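Local coordinates for putative iron binding protein (Bordetella pertussis Tohama I, PDB 2OWS) that binds ferric iron and is probably the solute-binding component of a bacterial iron uptake system, at residues L104-L109 with A196-V201. Sequence-based numbering, arbitrary orientation.
Sequences LRDRVL and ANAYYV. With FE (Fe (III) ion), chain B; OXL (oxalate ion), chain C.
A chi1 of 60° puts Tyr-199 CG between its own backbone N and carbonyl carbon, and a bend at chi3 (57°) brings the Arg-105 guanidinium alongside Tyr-199. Tyr-199 CE2 lies over the centre of one guanidinium face, and the two planes are 32° apart. Arg-105 NH2 comes within 2.8 Å of Tyr-199 OH, but the angle is too poor for a hydrogen bond. Tyr-199 OH accepts from Asn-197 ND2 at 3.1 Å and donates to Tyr-200 OH at 2.7 Å. Tyr-200 OH binds the iron at 1.9 Å, with Tyr-143 and a chelating oxalate. Tyr-199 is a ligand in an iron-bound structure of this protein, but here its OH stops short of the metal. Asn-197 is second-shell through Tyr-199. Consecutive tyrosines after a strand are consistent with the tyrosine-rich ferric site of a solute-binding protein. Asn-197 OD1 takes a weak bond from Arg-107 NH1. Arg-105 and Arg-107 have salt bridges to Glu-276 and Asp-179.

The backbones meet antiparallel. Val-108 and Ala-196 exchange two hydrogen bonds, and Ala-198 N donates to Asp-106 O (3.0 Å). On the sheet face carrying Val-108 and Ala-196, Val-108 CG2 packs on Ala-198 CB at 3.9 Å. Strand 193-197 thus pairs with strand 100-112, while helix 142-155 brings Tyr-143 against both arginines.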
loop_
_atom_site.group_PDB
_atom_site.type_symbol
_atom_site.label_atom_id
_atom_site.label_comp_id
_atom_site.label_asym_id
_atom_site.label_seq_id
_atom_site.Cartn_x
_atom_site.Cartn_y
_atom_site.Cartn_z
ATOM N N LEU A 104 -4.931 -2.462 -2.309
ATOM C CA LEU A 104 -4.187 -2.929 -1.134
ATOM C C LEU A 104 -2.736 -3.237 -1.490
ATOM O O LEU A 104 -2.454 -3.836 -2.551
ATOM C CB LEU A 104 -4.846 -4.176 -0.533
ATOM C CG LEU A 104 -6.363 -4.083 -0.319
ATOM C CD1 LEU A 104 -6.895 -5.384 0.278
ATOM C CD2 LEU A 104 -6.715 -2.894 0.557
ATOM N N ARG A 105 -1.847 -2.836 -0.584
ATOM C CA ARG A 105 -0.412 -3.027 -0.709
ATOM C C ARG A 105 0.059 -3.813 0.517
ATOM O O ARG A 105 0.435 -3.230 1.536
ATOM C CB ARG A 105 0.262 -1.671 -0.798
ATOM C CG ARG A 105 -0.097 -0.946 -2.101
ATOM C CD ARG A 105 0.066 0.565 -2.010
ATOM N NE ARG A 105 1.411 1.003 -1.634
ATOM C CZ ARG A 105 2.387 1.298 -2.487
ATOM N NH1 ARG A 105 2.217 1.169 -3.804
ATOM N NH2 ARG A 105 3.552 1.727 -2.007
ATOM N N ASP A 106 0.012 -5.137 0.381
ATOM C CA ASP A 106 0.388 -6.033 1.462
ATOM C C ASP A 106 1.892 -6.159 1.616
ATOM O O ASP A 106 2.635 -6.253 0.624
ATOM C CB ASP A 106 -0.286 -7.417 1.346
ATOM C CG ASP A 106 -0.146 -8.066 -0.023
ATOM O OD1 ASP A 106 -0.317 -7.381 -1.069
ATOM O OD2 ASP A 106 0.089 -9.291 -0.032
ATOM N N ARG A 107 2.342 -6.116 2.865
ATOM C CA ARG A 107 3.764 -6.249 3.183
ATOM C C ARG A 107 4.024 -7.684 3.639
ATOM O O ARG A 107 3.477 -8.121 4.668
ATOM C CB ARG A 107 4.191 -5.258 4.259
ATOM C CG ARG A 107 5.723 -5.054 4.305
ATOM C CD ARG A 107 6.124 -3.649 4.756
ATOM N NE ARG A 107 7.568 -3.384 4.674
ATOM C CZ ARG A 107 8.228 -3.177 3.533
ATOM N NH1 ARG A 107 7.595 -3.251 2.363
ATOM N NH2 ARG A 107 9.529 -2.899 3.557
ATOM N N VAL A 108 4.813 -8.416 2.847
ATOM C CA VAL A 108 4.897 -9.868 2.935
ATOM C C VAL A 108 6.333 -10.301 3.161
ATOM O O VAL A 108 7.241 -9.472 3.303
ATOM C CB VAL A 108 4.293 -10.544 1.666
ATOM C CG1 VAL A 108 2.821 -10.102 1.474
ATOM C CG2 VAL A 108 5.092 -10.169 0.444
ATOM N N LEU A 109 6.521 -11.619 3.231
ATOM C CA LEU A 109 7.849 -12.182 3.374
ATOM C C LEU A 109 8.309 -12.756 2.042
ATOM O O LEU A 109 7.652 -13.617 1.462
ATOM C CB LEU A 109 7.826 -13.284 4.437
ATOM C CG LEU A 109 9.187 -13.715 5.023
ATOM C CD1 LEU A 109 9.774 -12.676 6.009
ATOM C CD2 LEU A 109 9.055 -15.069 5.722
ATOM N N ALA A 196 9.068 -7.200 2.482
ATOM C CA ALA A 196 8.964 -6.319 1.322
ATOM C C ALA A 196 7.548 -6.400 0.752
ATOM O O ALA A 196 6.789 -7.301 1.082
ATOM C CB ALA A 196 10.015 -6.703 0.278
ATOM N N ASN A 197 7.168 -5.442 -0.088
ATOM C CA ASN A 197 5.808 -5.446 -0.593
ATOM C C ASN A 197 5.547 -6.461 -1.695
ATOM O O ASN A 197 6.362 -6.626 -2.604
ATOM C CB ASN A 197 5.391 -4.058 -1.059
ATOM C CG ASN A 197 5.177 -3.092 0.093
ATOM O OD1 ASN A 197 4.964 -3.506 1.228
ATOM N ND2 ASN A 197 5.210 -1.798 -0.209
ATOM N N ALA A 198 4.396 -7.129 -1.620
ATOM C CA ALA A 198 4.051 -8.150 -2.594
ATOM C C ALA A 198 4.046 -7.648 -4.054
ATOM O O ALA A 198 4.423 -8.399 -4.971
ATOM C CB ALA A 198 2.679 -8.751 -2.232
ATOM N N TYR A 199 3.591 -6.414 -4.280
ATOM C CA TYR A 199 3.426 -5.953 -5.666
ATOM C C TYR A 199 4.757 -5.931 -6.419
ATOM O O TYR A 199 4.760 -6.144 -7.647
ATOM C CB TYR A 199 2.622 -4.626 -5.770
ATOM C CG TYR A 199 3.264 -3.470 -5.049
ATOM C CD1 TYR A 199 4.330 -2.771 -5.613
ATOM C CD2 TYR A 199 2.835 -3.090 -3.765
ATOM C CE1 TYR A 199 4.959 -1.731 -4.919
ATOM C CE2 TYR A 199 3.452 -2.055 -3.079
ATOM C CZ TYR A 199 4.505 -1.379 -3.661
ATOM O OH TYR A 199 5.142 -0.387 -2.962
ATOM N N TYR A 200 5.884 -5.727 -5.709
ATOM C CA TYR A 200 7.194 -5.784 -6.400
ATOM C C TYR A 200 7.464 -7.160 -6.990
ATOM O O TYR A 200 8.164 -7.279 -7.985
ATOM C CB TYR A 200 8.386 -5.364 -5.514
ATOM C CG TYR A 200 8.262 -3.947 -5.080
ATOM C CD1 TYR A 200 8.030 -3.634 -3.744
ATOM C CD2 TYR A 200 8.340 -2.906 -6.008
ATOM C CE1 TYR A 200 7.870 -2.336 -3.341
ATOM C CE2 TYR A 200 8.197 -1.603 -5.615
ATOM C CZ TYR A 200 7.932 -1.323 -4.277
ATOM O OH TYR A 200 7.712 -0.036 -3.873
ATOM N N VAL A 201 6.916 -8.196 -6.357
ATOM C CA VAL A 201 7.073 -9.563 -6.857
ATOM C C VAL A 201 6.218 -9.733 -8.112
ATOM O O VAL A 201 6.602 -10.445 -9.039
ATOM C CB VAL A 201 6.715 -10.607 -5.758
ATOM C CG1 VAL A 201 7.013 -12.010 -6.245
ATOM C CG2 VAL A 201 7.494 -10.295 -4.503
HETATM FE FE FE B . 8.235 1.732 -3.617
HETATM C C1 OXL C . 10.904 0.608 -3.533
HETATM C C2 OXL C . 10.697 0.887 -4.956
HETATM O O1 OXL C . 10.099 1.091 -2.703
HETATM O O2 OXL C . 9.633 1.456 -5.283
HETATM O O3 OXL C . 11.850 -0.135 -3.171
HETATM O O4 OXL C . 11.562 0.535 -5.790
#